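Local coordinates for protein stiv-a81 (Sulfolobus Turreted Icosahedral Virus, PDB 3RKL) that is of unknown function but folds as a small antiparallel sheet joined to two long antiparallel helices that pack with other copies of itself into a helical bundle, at residues 2-7 with 64-69; 20-25 with 30-35; 37-42 with 55-60. The protein carries 1 engineered substitution. All coordinates share one frame; numbering follows the deposited sequence. Where two conformers were deposited one is given.

Contact 1: residues 2-7 with 64-69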
ATOM      1  N   SER A   2      12.813 -24.022 -26.653  1.00 50.72           N
ATOM      2  CA  SER A   2      11.476 -23.688 -27.214  1.00 48.65           C
ATOM      3  C   SER A   2      11.400 -22.205 -27.572  1.00 45.43           C
ATOM      4  O   SER A   2      12.292 -21.425 -27.241  1.00 41.35           O
ATOM      5  CB  SER A   2      10.376 -24.050 -26.217  1.00 49.43           C
ATOM      6  OG  SER A   2      10.506 -23.305 -25.018  1.00 53.39           O
ATOM      7  N   LYS A   3      10.324 -21.826 -28.252  1.00 40.76           N
ATOM      8  CA  LYS A   3      10.185 -20.474 -28.768  1.00 41.94           C
ATOM      9  C   LYS A   3       8.772 -19.953 -28.552  1.00 37.82           C
ATOM     10  O   LYS A   3       7.798 -20.652 -28.837  1.00 41.43           O
ATOM     11  CB  LYS A   3      10.517 -20.477 -30.260  1.00 42.49           C
ATOM     12  CG  LYS A   3      10.603 -19.115 -30.916  1.00 50.45           C
ATOM     13  CD  LYS A   3      10.499 -19.228 -32.443  1.00 66.58           C
ATOM     14  CE  LYS A   3      11.677 -19.974 -33.053  1.00 74.19           C
ATOM     15  NZ  LYS A   3      11.559 -20.099 -34.536  1.00 60.59           N
ATOM     16  N   ILE A   4       8.679 -18.725 -28.045  1.00 36.84           N
ATOM     17  CA  ILE A   4       7.419 -17.995 -27.953  1.00 34.13           C
ATOM     18  C   ILE A   4       7.382 -16.906 -29.015  1.00 30.87           C
ATOM     19  O   ILE A   4       8.304 -16.095 -29.113  1.00 31.76           O
ATOM     20  CB  ILE A   4       7.257 -17.301 -26.577  1.00 31.00           C
ATOM     21  CG1 ILE A   4       7.246 -18.326 -25.448  1.00 36.16           C
ATOM     22  CG2 ILE A   4       5.981 -16.485 -26.540  1.00 36.20           C
ATOM     23  CD1 ILE A   4       7.443 -17.701 -24.066  1.00 38.61           C
ATOM     24  N   THR A   5       6.311 -16.871 -29.801  1.00 34.17           N
ATOM     25  CA  THR A   5       6.164 -15.843 -30.835  1.00 34.85           C
ATOM     26  C   THR A   5       4.957 -14.954 -30.563  1.00 34.00           C
ATOM     27  O   THR A   5       3.840 -15.440 -30.374  1.00 33.82           O
ATOM     28  CB  THR A   5       6.028 -16.462 -32.226  1.00 37.14           C
ATOM     29  OG1 THR A   5       7.172 -17.277 -32.480  1.00 38.59           O
ATOM     30  CG2 THR A   5       5.939 -15.381 -33.287  1.00 39.62           C
ATOM     31  N   ILE A   6       5.206 -13.648 -30.539  1.00 34.98           N
ATOM     32  CA  ILE A   6       4.169 -12.647 -30.313  1.00 31.13           C
ATOM     33  C   ILE A   6       4.026 -11.817 -31.569  1.00 33.40           C
ATOM     34  O   ILE A   6       4.984 -11.182 -32.013  1.00 35.21           O
ATOM     35  CB  ILE A   6       4.528 -11.702 -29.154  1.00 28.11           C
ATOM     36  CG1 ILE A   6       4.941 -12.492 -27.915  1.00 28.83           C
ATOM     37  CG2 ILE A   6       3.345 -10.784 -28.829  1.00 32.10           C
ATOM     38  CD1 ILE A   6       5.511 -11.631 -26.795  1.00 30.34           C
ATOM     39  N   ASN A   7       2.826 -11.811 -32.139  1.00 35.15           N
ATOM     40  CA  ASN A   7       2.566 -11.052 -33.355  1.00 38.02           C
ATOM     41  C   ASN A   7       1.925  -9.722 -33.018  1.00 38.12           C
ATOM     42  O   ASN A   7       1.028  -9.642 -32.176  1.00 34.15           O
ATOM     43  CB  ASN A   7       1.696 -11.849 -34.316  1.00 43.33           C
ATOM     44  CG  ASN A   7       2.459 -12.983 -34.968  1.00 46.92           C
ATOM     45  OD1 ASN A   7       3.378 -12.756 -35.762  1.00 60.41           O
ATOM     46  ND2 ASN A   7       2.099 -14.212 -34.621  1.00 51.90           N
ATOM     47  N   TYR A  64      -1.812 -12.326 -20.135  1.00 19.16           N
ATOM     48  CA  TYR A  64      -1.611 -10.917 -19.780  1.00 18.86           C
ATOM     49  C   TYR A  64      -0.128 -10.540 -19.755  1.00 17.47           C
ATOM     50  O   TYR A  64       0.223  -9.433 -20.129  1.00 18.78           O
ATOM     51  CB  TYR A  64      -2.367 -10.562 -18.493  1.00 18.37           C
ATOM     52  CG  TYR A  64      -3.795 -10.217 -18.815  1.00 21.56           C
ATOM     53  CD1 TYR A  64      -4.157  -8.900 -19.053  1.00 27.46           C
ATOM     54  CD2 TYR A  64      -4.764 -11.203 -18.966  1.00 28.01           C
ATOM     55  CE1 TYR A  64      -5.445  -8.554 -19.391  1.00 27.89           C
ATOM     56  CE2 TYR A  64      -6.071 -10.865 -19.319  1.00 28.73           C
ATOM     57  CZ  TYR A  64      -6.393  -9.533 -19.538  1.00 30.51           C
ATOM     58  OH  TYR A  64      -7.668  -9.167 -19.879  1.00 38.17           O
ATOM     59  N   ALA A  65       0.746 -11.469 -19.370  1.00 16.67           N
ATOM     60  CA  ALA A  65       2.188 -11.229 -19.440  1.00 15.42           C
ATOM     61  C   ALA A  65       2.649 -11.058 -20.896  1.00 17.08           C
ATOM     62  O   ALA A  65       3.531 -10.249 -21.191  1.00 18.25           O
ATOM     63  CB  ALA A  65       2.954 -12.365 -18.758  1.00 16.89           C
ATOM     64  N   ILE A  66       2.047 -11.825 -21.805  1.00 17.11           N
ATOM     65  CA  ILE A  66       2.342 -11.703 -23.237  1.00 17.08           C
ATOM     66  C   ILE A  66       1.908 -10.311 -23.747  1.00 17.16           C
ATOM     67  O   ILE A  66       2.669  -9.638 -24.452  1.00 18.44           O
ATOM     68  CB  ILE A  66       1.683 -12.835 -24.048  1.00 17.91           C
ATOM     69  CG1 ILE A  66       2.431 -14.156 -23.824  1.00 21.59           C
ATOM     70  CG2 ILE A  66       1.613 -12.476 -25.544  1.00 20.65           C
ATOM     71  CD1 ILE A  66       3.767 -14.272 -24.566  1.00 26.59           C
ATOM     72  N   TYR A  67       0.717  -9.870 -23.354  1.00 17.99           N
ATOM     73  CA  TYR A  67       0.212  -8.552 -23.779  1.00 20.04           C
ATOM     74  C   TYR A  67       1.123  -7.432 -23.263  1.00 18.72           C
ATOM     75  O   TYR A  67       1.419  -6.457 -23.967  1.00 19.81           O
ATOM     76  CB  TYR A  67      -1.208  -8.334 -23.283  1.00 21.42           C
ATOM     77  CG  TYR A  67      -2.211  -9.364 -23.762  1.00 19.50           C
ATOM     78  CD1 TYR A  67      -2.011 -10.082 -24.943  1.00 22.23           C
ATOM     79  CD2 TYR A  67      -3.363  -9.606 -23.038  1.00 22.76           C
ATOM     80  CE1 TYR A  67      -2.918 -11.021 -25.364  1.00 27.19           C
ATOM     81  CE2 TYR A  67      -4.293 -10.534 -23.475  1.00 26.99           C
ATOM     82  CZ  TYR A  67      -4.058 -11.237 -24.627  1.00 24.55           C
ATOM     83  OH  TYR A  67      -4.992 -12.178 -25.031  1.00 28.57           O
ATOM     84  N   LEU A  68       1.578  -7.606 -22.030  1.00 18.69           N
ATOM     85  CA  LEU A  68       2.504  -6.669 -21.410  1.00 17.24           C
ATOM     86  C   LEU A  68       3.844  -6.609 -22.153  1.00 20.27           C
ATOM     87  O   LEU A  68       4.376  -5.521 -22.405  1.00 17.72           O
ATOM     88  CB  LEU A  68       2.697  -7.071 -19.955  1.00 17.19           C
ATOM     89  CG  LEU A  68       3.598  -6.244 -19.063  1.00 15.40           C
ATOM     90  CD1 LEU A  68       3.226  -4.738 -19.115  1.00 16.00           C
ATOM     91  CD2 LEU A  68       3.509  -6.825 -17.654  1.00 17.94           C
ATOM     92  N   ALA A  69       4.378  -7.766 -22.545  1.00 19.18           N
ATOM     93  CA  ALA A  69       5.635  -7.798 -23.310  1.00 19.24           C
ATOM     94  C   ALA A  69       5.455  -7.085 -24.652  1.00 19.64           C
ATOM     95  O   ALA A  69       6.308  -6.279 -25.062  1.00 21.29           O
ATOM     96  CB  ALA A  69       6.118  -9.236 -23.514  1.00 23.03           C
TER
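Ile66, on helix 55-80, lays its terminal methyl CD1 against both Ile4 and Ile6, whose side chains leave the same face of strand 3-9 for the helix. The packing is densest around Ile66 CD1: it lies 3.7 Å from Ile4 CG2 and 3.9 Å from Ile6 CD1, so one methyl spans both strand residues. Its position follows from a folded chain, with chi2 at -76° bending CD1 out toward the strand, whereas the two strand isoleucines stay extended. The second branch of Ile66 also works: CG2 rests 4.1 Å from Ile6 CG2, giving Ile6 contacts with both branches. Ala69, one turn on, adds its CB, 4.1 Å from Ile6 CD1.

The cohesion here is entirely apolar and all four participants are buried. The axes of strand segment 3-7 and helix segment 64-69 approach to 9.6 Å at 61°, so the helix passes Ile4 and Ile6 at a slant, and within 64-69 the contact is made by the single turn from Ile66 to Ala69. The side turned from the helix is more open to solvent: Thr5 points away and is partly exposed, and Lys3 is exposed, though both meet the second subunit. The strand's main chain pairs with an antiparallel strand of that subunit, continuing the sheet across the interface, while Ile13 and Tyr15 of strand 12-15 flank the isoleucines within the chain. The arrangement is that of a two-layer alpha/beta sandwich, an antiparallel sheet with one face covered by a helix.

Contact 2: residues 20-25 with 30-35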
ATOM      1  N   PHE A  20      -5.590  -8.572 -28.824  1.00 38.82           N
ATOM      2  CA  PHE A  20      -5.639  -7.619 -27.709  1.00 36.84           C
ATOM      3  C   PHE A  20      -5.189  -6.233 -28.160  1.00 31.40           C
ATOM      4  O   PHE A  20      -4.059  -6.062 -28.611  1.00 29.29           O
ATOM      5  CB  PHE A  20      -4.751  -8.106 -26.571  1.00 35.59           C
ATOM      6  CG  PHE A  20      -4.941  -7.358 -25.284  1.00 32.82           C
ATOM      7  CD1 PHE A  20      -5.972  -7.698 -24.418  1.00 42.45           C
ATOM      8  CD2 PHE A  20      -4.079  -6.335 -24.921  1.00 28.80           C
ATOM      9  CE1 PHE A  20      -6.144  -7.020 -23.220  1.00 45.01           C
ATOM     10  CE2 PHE A  20      -4.253  -5.652 -23.728  1.00 39.79           C
ATOM     11  CZ  PHE A  20      -5.287  -5.999 -22.880  1.00 34.75           C
ATOM     12  N   VAL A  21      -6.095  -5.260 -28.048  1.00 31.43           N
ATOM     13  CA  VAL A  21      -5.859  -3.906 -28.549  1.00 32.40           C
ATOM     14  C   VAL A  21      -5.421  -2.962 -27.443  1.00 32.79           C
ATOM     15  O   VAL A  21      -6.100  -2.821 -26.424  1.00 33.39           O
ATOM     16  CB  VAL A  21      -7.121  -3.341 -29.221  1.00 34.91           C
ATOM     17  CG1 VAL A  21      -6.859  -1.927 -29.732  1.00 38.14           C
ATOM     18  CG2 VAL A  21      -7.569  -4.260 -30.353  1.00 37.17           C
ATOM     19  N   LEU A  22      -4.276  -2.315 -27.653  1.00 30.60           N
ATOM     20  CA  LEU A  22      -3.775  -1.314 -26.727  1.00 30.10           C
ATOM     21  C   LEU A  22      -4.245   0.064 -27.184  1.00 34.44           C
ATOM     22  O   LEU A  22      -4.355   0.322 -28.383  1.00 38.34           O
ATOM     23  CB  LEU A  22      -2.243  -1.374 -26.638  1.00 30.17           C
ATOM     24  CG  LEU A  22      -1.613  -2.583 -25.932  1.00 34.43           C
ATOM     25  CD1 LEU A  22      -2.197  -2.797 -24.538  1.00 43.15           C
ATOM     26  CD2 LEU A  22      -1.729  -3.853 -26.755  1.00 43.76           C
ATOM     27  N   SER A  23      -4.555   0.934 -26.231  1.00 32.80           N
ATOM     28  CA  SER A  23      -5.043   2.290 -26.559  1.00 36.70           C
ATOM     29  C   SER A  23      -4.322   3.433 -25.838  1.00 34.48           C
ATOM     30  O   SER A  23      -4.374   4.584 -26.282  1.00 36.40           O
ATOM     31  CB  SER A  23      -6.548   2.385 -26.282  1.00 40.25           C
ATOM     32  OG  SER A  23      -6.810   2.415 -24.888  1.00 46.17           O
ATOM     33  N   ASN A  24      -3.701   3.134 -24.704  1.00 32.62           N
ATOM     34  CA  ASN A  24      -2.924   4.114 -23.959  1.00 31.09           C
ATOM     35  C   ASN A  24      -1.765   3.378 -23.336  1.00 27.01           C
ATOM     36  O   ASN A  24      -1.911   2.847 -22.237  1.00 28.78           O
ATOM     37  CB  ASN A  24      -3.792   4.766 -22.875  1.00 33.40           C
ATOM     38  CG  ASN A  24      -3.060   5.860 -22.104  1.00 42.99           C
ATOM     39  OD1 ASN A  24      -1.827   5.931 -22.096  1.00 39.52           O
ATOM     40  ND2 ASN A  24      -3.829   6.714 -21.439  1.00 39.14           N
ATOM     41  N   LEU A  25      -0.631   3.334 -24.037  1.00 25.78           N
ATOM     42  CA  LEU A  25       0.470   2.444 -23.645  1.00 24.54           C
ATOM     43  C   LEU A  25       0.945   2.672 -22.212  1.00 24.23           C
ATOM     44  O   LEU A  25       1.097   1.712 -21.455  1.00 24.85           O
ATOM     45  CB  LEU A  25       1.644   2.510 -24.622  1.00 25.64           C
ATOM     46  CG  LEU A  25       1.393   1.949 -26.023  1.00 26.29           C
ATOM     47  CD1 LEU A  25       2.622   2.103 -26.917  1.00 32.42           C
ATOM     48  CD2 LEU A  25       0.964   0.477 -25.940  1.00 31.93           C
ATOM     49  N   LYS A  30       1.071  -0.141 -16.988  1.00 16.77           N
ATOM     50  CA  LYS A  30       0.875  -0.190 -15.530  1.00 18.71           C
ATOM     51  C   LYS A  30      -0.233  -1.178 -15.172  1.00 17.39           C
ATOM     52  O   LYS A  30      -0.073  -2.026 -14.286  1.00 17.09           O
ATOM     53  CB  LYS A  30       0.521   1.192 -14.971  1.00 19.33           C
ATOM     54  CG  LYS A  30       1.652   2.209 -15.024  1.00 27.82           C
ATOM     55  CD  LYS A  30       1.284   3.518 -14.318  1.00 29.22           C
ATOM     56  CE  LYS A  30       0.057   4.208 -14.897  1.00 41.59           C
ATOM     57  NZ  LYS A  30      -0.265   5.516 -14.200  1.00 30.85           N
ATOM     58  N   ASN A  31      -1.357  -1.067 -15.873  1.00 21.62           N
ATOM     59  CA  ASN A  31      -2.522  -1.912 -15.580  1.00 20.71           C
ATOM     60  C   ASN A  31      -2.243  -3.398 -15.804  1.00 16.74           C
ATOM     61  O   ASN A  31      -2.626  -4.250 -14.988  1.00 17.12           O
ATOM     62  CB  ASN A  31      -3.717  -1.489 -16.416  1.00 20.42           C
ATOM     63  CG  ASN A  31      -4.270  -0.133 -16.025  1.00 27.56           C
ATOM     64  OD1 ASN A  31      -3.994   0.378 -14.936  1.00 28.17           O
ATOM     65  ND2 ASN A  31      -5.071   0.465 -16.920  1.00 25.48           N
ATOM     66  N   LEU A  32      -1.575  -3.704 -16.908  1.00 17.05           N
ATOM     67  CA  LEU A  32      -1.245  -5.090 -17.226  1.00 18.23           C
ATOM     68  C   LEU A  32      -0.239  -5.665 -16.215  1.00 14.38           C
ATOM     69  O   LEU A  32      -0.355  -6.820 -15.817  1.00 15.62           O
ATOM     70  CB  LEU A  32      -0.703  -5.214 -18.646  1.00 17.55           C
ATOM     71  CG  LEU A  32      -1.710  -5.000 -19.782  1.00 24.12           C
ATOM     72  CD1 LEU A  32      -0.988  -4.809 -21.111  1.00 21.84           C
ATOM     73  CD2 LEU A  32      -2.678  -6.137 -19.876  1.00 25.83           C
ATOM     74  N   ALA A  33       0.734  -4.864 -15.772  1.00 16.07           N
ATOM     75  CA  ALA A  33       1.682  -5.341 -14.772  1.00 14.47           C
ATOM     76  C   ALA A  33       0.975  -5.674 -13.456  1.00 15.10           C
ATOM     77  O   ALA A  33       1.292  -6.662 -12.801  1.00 15.77           O
ATOM     78  CB  ALA A  33       2.831  -4.325 -14.534  1.00 14.66           C
ATOM     79  N   GLU A  34       0.046  -4.814 -13.074  1.00 17.53           N
ATOM     80  CA  GLU A  34      -0.739  -5.011 -11.866  0.50 16.77           C
ATOM     81  C   GLU A  34      -1.585  -6.285 -11.961  1.00 17.13           C
ATOM     82  O   GLU A  34      -1.673  -7.049 -10.999  1.00 18.40           O
ATOM     83  CB  GLU A  34      -1.614  -3.782 -11.643  0.50 20.05           C
ATOM     84  CG  GLU A  34      -2.348  -3.761 -10.344  0.50 20.77           C
ATOM     85  CD  GLU A  34      -3.092  -2.463 -10.136  0.50 33.54           C
ATOM     86  OE1 GLU A  34      -3.615  -1.900 -11.126  0.50 29.74           O
ATOM     87  OE2 GLU A  34      -3.153  -2.004  -8.980  0.50 34.06           O
ATOM     88  N   ILE A  35      -2.206  -6.510 -13.126  1.00 14.84           N
ATOM     89  CA  ILE A  35      -3.006  -7.716 -13.344  1.00 14.38           C
ATOM     90  C   ILE A  35      -2.143  -8.971 -13.223  1.00 16.13           C
ATOM     91  O   ILE A  35      -2.527  -9.948 -12.578  1.00 15.70           O
ATOM     92  CB  ILE A  35      -3.762  -7.651 -14.703  1.00 16.50           C
ATOM     93  CG1 ILE A  35      -4.915  -6.657 -14.601  1.00 18.39           C
ATOM     94  CG2 ILE A  35      -4.253  -9.042 -15.135  1.00 18.68           C
ATOM     95  CD1 ILE A  35      -5.419  -6.146 -15.941  1.00 17.98           C
TER
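The junction where the last strand of the beta-meander, 18-21, turns into helix 25-46 is closed by Leu32, which reaches back from the second turn of the helix to Phe20 and Leu22. The two methyls of Leu32 divide the work. CD2 meets the far end of the Phe20 ring, 4.0 Å from CZ and 4.2 Å from CE2, while CD1 lies 4.2 Å from Leu22 CD1. One forked side chain thus bridges Phe20, on the strand, and Leu22, two residues on in the loop.

Phe20 and Leu32 run past one another in opposite directions, so that they meet at the CZ-CE2 side of the ring and the leucine methyl. With CG anti to the backbone N (chi1 -168°), Phe20 sends its ring out toward the helix and brings CZ within range. Leu22 arrives differently: its bond from the backbone does not aim at the helix, and its contact is made by the methyl CD1 alone. The area buried between the segments is modest, 110 Å², and Leu32 supplies the greatest single share.

Polar groups line the turn. Asn24 occupies the N-cap position, where its OD1 makes a weak hydrogen bond with Glu27 N, and Asp28 OD2 accepts hydrogen bonds from the backbone N of both Ser23 and Asn24. Beyond the junction, Tyr67 of helix 55-80 stacks on Phe20 while Tyr64 packs on Leu32, and Tyr49 of the third subunit also meets the Phe20 ring. Leu22 rests on Ile13 of strand 12-15, which places Phe20, Leu22 and Leu32 between the sheet, helix 25-46 and helix 55-80.

Contact 3: residues 37-42 with 55-60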
ATOM      1  N   TYR A  37       0.730  -9.296 -11.610  1.00 16.62           N
ATOM      2  CA  TYR A  37       1.108  -9.433 -10.207  1.00 16.92           C
ATOM      3  C   TYR A  37      -0.048 -10.042  -9.392  1.00 15.09           C
ATOM      4  O   TYR A  37       0.146 -10.973  -8.598  1.00 15.66           O
ATOM      5  CB  TYR A  37       1.497  -8.079  -9.611  1.00 14.61           C
ATOM      6  CG  TYR A  37       1.869  -8.188  -8.162  1.00 16.77           C
ATOM      7  CD1 TYR A  37       3.167  -8.501  -7.783  1.00 17.35           C
ATOM      8  CD2 TYR A  37       0.919  -8.037  -7.168  1.00 21.14           C
ATOM      9  CE1 TYR A  37       3.505  -8.629  -6.451  1.00 20.94           C
ATOM     10  CE2 TYR A  37       1.255  -8.164  -5.825  1.00 25.92           C
ATOM     11  CZ  TYR A  37       2.555  -8.460  -5.484  1.00 26.46           C
ATOM     12  OH  TYR A  37       2.905  -8.590  -4.160  1.00 30.50           O
ATOM     13  N   GLN A  38      -1.237  -9.488  -9.578  1.00 16.13           N
ATOM     14  CA  GLN A  38      -2.416  -9.953  -8.838  1.00 15.57           C
ATOM     15  C   GLN A  38      -2.755 -11.414  -9.143  1.00 18.07           C
ATOM     16  O   GLN A  38      -3.113 -12.176  -8.233  1.00 17.06           O
ATOM     17  CB  GLN A  38      -3.609  -9.040  -9.112  1.00 15.94           C
ATOM     18  CG  GLN A  38      -3.474  -7.702  -8.410  1.00 20.60           C
ATOM     19  CD  GLN A  38      -4.698  -6.812  -8.492  1.00 27.37           C
ATOM     20  OE1 GLN A  38      -5.848  -7.278  -8.514  1.00 24.26           O
ATOM     21  NE2 GLN A  38      -4.453  -5.502  -8.472  1.00 28.38           N
ATOM     22  N   LEU A  39      -2.642 -11.816 -10.409  1.00 16.21           N
ATOM     23  CA  LEU A  39      -2.884 -13.215 -10.783  1.00 16.89           C
ATOM     24  C   LEU A  39      -1.877 -14.140 -10.114  1.00 17.40           C
ATOM     25  O   LEU A  39      -2.234 -15.183  -9.546  1.00 17.33           O
ATOM     26  CB  LEU A  39      -2.854 -13.409 -12.313  1.00 17.33           C
ATOM     27  CG  LEU A  39      -4.192 -13.110 -12.993  1.00 20.56           C
ATOM     28  CD1 LEU A  39      -3.999 -12.746 -14.465  1.00 21.47           C
ATOM     29  CD2 LEU A  39      -5.130 -14.304 -12.851  1.00 23.42           C
ATOM     30  N   ALA A  40      -0.610 -13.746 -10.149  1.00 17.41           N
ATOM     31  CA  ALA A  40       0.424 -14.549  -9.546  1.00 19.64           C
ATOM     32  C   ALA A  40       0.209 -14.695  -8.041  1.00 18.00           C
ATOM     33  O   ALA A  40       0.376 -15.785  -7.486  1.00 20.46           O
ATOM     34  CB  ALA A  40       1.805 -13.947  -9.836  1.00 18.83           C
ATOM     35  N   LYS A  41      -0.164 -13.609  -7.375  1.00 18.07           N
ATOM     36  CA  LYS A  41      -0.392 -13.648  -5.941  1.00 17.97           C
ATOM     37  C   LYS A  41      -1.621 -14.472  -5.583  1.00 18.05           C
ATOM     38  O   LYS A  41      -1.637 -15.137  -4.550  1.00 19.35           O
ATOM     39  CB  LYS A  41      -0.565 -12.240  -5.369  1.00 20.06           C
ATOM     40  CG  LYS A  41      -0.581 -12.225  -3.847  1.00 30.94           C
ATOM     41  CD  LYS A  41      -0.099 -10.882  -3.278  1.00 44.58           C
ATOM     42  CE  LYS A  41       0.660 -11.060  -1.973  1.00 58.51           C
ATOM     43  NZ  LYS A  41       1.956 -11.776  -2.162  1.00 63.91           N
ATOM     44  N   LEU A  42      -2.647 -14.401  -6.421  1.00 16.30           N
ATOM     45  CA  LEU A  42      -3.870 -15.183  -6.204  1.00 16.93           C
ATOM     46  C   LEU A  42      -3.579 -16.682  -6.329  1.00 17.71           C
ATOM     47  O   LEU A  42      -4.061 -17.476  -5.541  1.00 19.02           O
ATOM     48  CB  LEU A  42      -4.942 -14.775  -7.210  1.00 19.09           C
ATOM     49  CG  LEU A  42      -6.227 -15.605  -7.188  1.00 20.19           C
ATOM     50  CD1 LEU A  42      -6.931 -15.545  -5.824  1.00 20.43           C
ATOM     51  CD2 LEU A  42      -7.143 -15.131  -8.301  1.00 21.80           C
ATOM     52  N   THR A  55      -6.423 -24.288 -14.163  1.00 36.40           N
ATOM     53  CA  THR A  55      -5.563 -23.993 -15.315  1.00 34.32           C
ATOM     54  C   THR A  55      -5.890 -22.653 -15.949  1.00 36.98           C
ATOM     55  O   THR A  55      -5.005 -21.995 -16.504  1.00 34.87           O
ATOM     56  CB  THR A  55      -5.688 -25.082 -16.407  1.00 42.39           C
ATOM     57  OG1 THR A  55      -5.318 -26.350 -15.858  1.00 52.15           O
ATOM     58  CG2 THR A  55      -4.783 -24.759 -17.587  1.00 34.47           C
ATOM     59  N   GLU A  56      -7.158 -22.252 -15.875  1.00 34.11           N
ATOM     60  CA  GLU A  56      -7.573 -20.961 -16.413  1.00 36.20           C
ATOM     61  C   GLU A  56      -6.776 -19.811 -15.808  1.00 27.01           C
ATOM     62  O   GLU A  56      -6.467 -18.847 -16.510  1.00 32.33           O
ATOM     63  CB  GLU A  56      -9.065 -20.710 -16.182  1.00 39.28           C
ATOM     64  CG  GLU A  56      -9.589 -19.441 -16.840  1.00 45.62           C
ATOM     65  CD  GLU A  56      -9.341 -19.408 -18.342  1.00 67.32           C
ATOM     66  OE1 GLU A  56      -9.978 -20.202 -19.066  1.00 82.17           O
ATOM     67  OE2 GLU A  56      -8.509 -18.587 -18.798  1.00 63.09           O
ATOM     68  N   LEU A  57      -6.463 -19.888 -14.510  1.00 29.57           N
ATOM     69  CA  LEU A  57      -5.680 -18.826 -13.863  1.00 25.76           C
ATOM     70  C   LEU A  57      -4.256 -18.749 -14.411  1.00 24.45           C
ATOM     71  O   LEU A  57      -3.750 -17.652 -14.643  1.00 23.43           O
ATOM     72  CB  LEU A  57      -5.666 -18.969 -12.332  1.00 27.83           C
ATOM     73  CG  LEU A  57      -7.005 -18.700 -11.622  1.00 32.97           C
ATOM     74  CD1 LEU A  57      -6.819 -18.808 -10.118  1.00 28.85           C
ATOM     75  CD2 LEU A  57      -7.563 -17.333 -11.970  1.00 39.42           C
ATOM     76  N   TYR A  58      -3.620 -19.900 -14.630  1.00 25.15           N
ATOM     77  CA  TYR A  58      -2.271 -19.939 -15.224  1.00 24.39           C
ATOM     78  C   TYR A  58      -2.279 -19.423 -16.672  1.00 23.34           C
ATOM     79  O   TYR A  58      -1.343 -18.724 -17.103  1.00 20.80           O
ATOM     80  CB  TYR A  58      -1.663 -21.344 -15.185  1.00 24.71           C
ATOM     81  CG  TYR A  58      -1.351 -21.864 -13.795  1.00 23.71           C
ATOM     82  CD1 TYR A  58      -0.112 -21.676 -13.218  1.00 25.43           C
ATOM     83  CD2 TYR A  58      -2.307 -22.575 -13.072  1.00 24.89           C
ATOM     84  CE1 TYR A  58       0.166 -22.159 -11.935  1.00 27.20           C
ATOM     85  CE2 TYR A  58      -2.036 -23.064 -11.795  1.00 26.39           C
ATOM     86  CZ  TYR A  58      -0.800 -22.853 -11.237  1.00 28.92           C
ATOM     87  OH  TYR A  58      -0.535 -23.331  -9.969  1.00 27.96           O
ATOM     88  N   ASN A  59      -3.330 -19.784 -17.409  1.00 28.03           N
ATOM     89  CA  ASN A  59      -3.537 -19.313 -18.778  1.00 28.55           C
ATOM     90  C   ASN A  59      -3.691 -17.787 -18.833  1.00 27.55           C
ATOM     91  O   ASN A  59      -3.023 -17.135 -19.636  1.00 26.30           O
ATOM     92  CB  ASN A  59      -4.760 -19.997 -19.411  1.00 30.88           C
ATOM     93  CG  ASN A  59      -4.517 -21.463 -19.727  1.00 44.14           C
ATOM     94  OD1 ASN A  59      -3.398 -21.861 -20.035  1.00 55.00           O
ATOM     95  ND2 ASN A  59      -5.574 -22.272 -19.661  1.00 44.27           N
ATOM     96  N   LEU A  60      -4.543 -17.233 -17.965  1.00 25.50           N
ATOM     97  CA  LEU A  60      -4.734 -15.773 -17.881  1.00 23.30           C
ATOM     98  C   LEU A  60      -3.427 -15.073 -17.545  1.00 20.63           C
ATOM     99  O   LEU A  60      -3.094 -14.032 -18.110  1.00 22.00           O
ATOM    100  CB  LEU A  60      -5.763 -15.406 -16.806  1.00 28.63           C
ATOM    101  CG  LEU A  60      -7.250 -15.596 -17.094  1.00 36.51           C
ATOM    102  CD1 LEU A  60      -8.032 -15.375 -15.807  1.00 38.60           C
ATOM    103  CD2 LEU A  60      -7.730 -14.649 -18.186  1.00 39.46           C
TER
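Helices 37-42 and 55-60 run nearly antiparallel, their axes approaching to 9.8 Å at 152°, and the backbones come nearest at Leu39 and Leu57, whose CA atoms are 7.0 Å apart. Two leucines on each helix, three residues apart (Leu39 and Leu42, Leu57 and Leu60), meet here. Leu39 makes the largest contact: its two methyls divide between Leu57 and Leu60, CD2 lying 4.0 Å from Leu57 CD2, and CD1 lying 4.0 Å from Leu60 CB. CD1 also comes 3.9 Å from the carbonyl carbon of Leu60, so that part of the contact is with main chain rather than with another methyl.

Leu57 answers from the other side. Besides meeting Leu39 with CD2, it turns CD1 to Leu42, 4.1 Å from its CD2, and these two side chains cross at about a right angle. Leu42 differs from Leu39 in its first torsion, with CG anti to the backbone N (chi1 174°), which takes its fork to the CD1 branch of Leu57 while Leu39 holds the CD2 branch.

All four leucines are buried. Leu39 also packs on Leu42 of the third subunit, and Tyr58, facing away from this seam, meets Phe75 of the second subunit. The leucine-on-leucine packing of antiparallel helices is consistent with the coiled coil predicted here, and the pair forms a helical hairpin of the kind that builds four-helix bundles.

The three contacts line the two long helices of the chain. Contact 1 and contact 3 share helix 55-80, contact 2 and contact 3 share helix 25-46, and contacts 1 and 2 both reach the three-stranded sheet, at the outer strands, within this chain, 3-9 and 18-21. Centres lie about 14 Å apart for contacts 1 and 2 and about 16 Å for the other two pairs. Contact 1 closes a long loop that encloses contact 2 and then contact 3, which follow in series. Contacts 1 and 2 touch, Leu68 packing on Ala33. The sheet thus packs on the helical hairpin, while contact 3 joins its helices nearer their connecting loop, and all three border the second subunit.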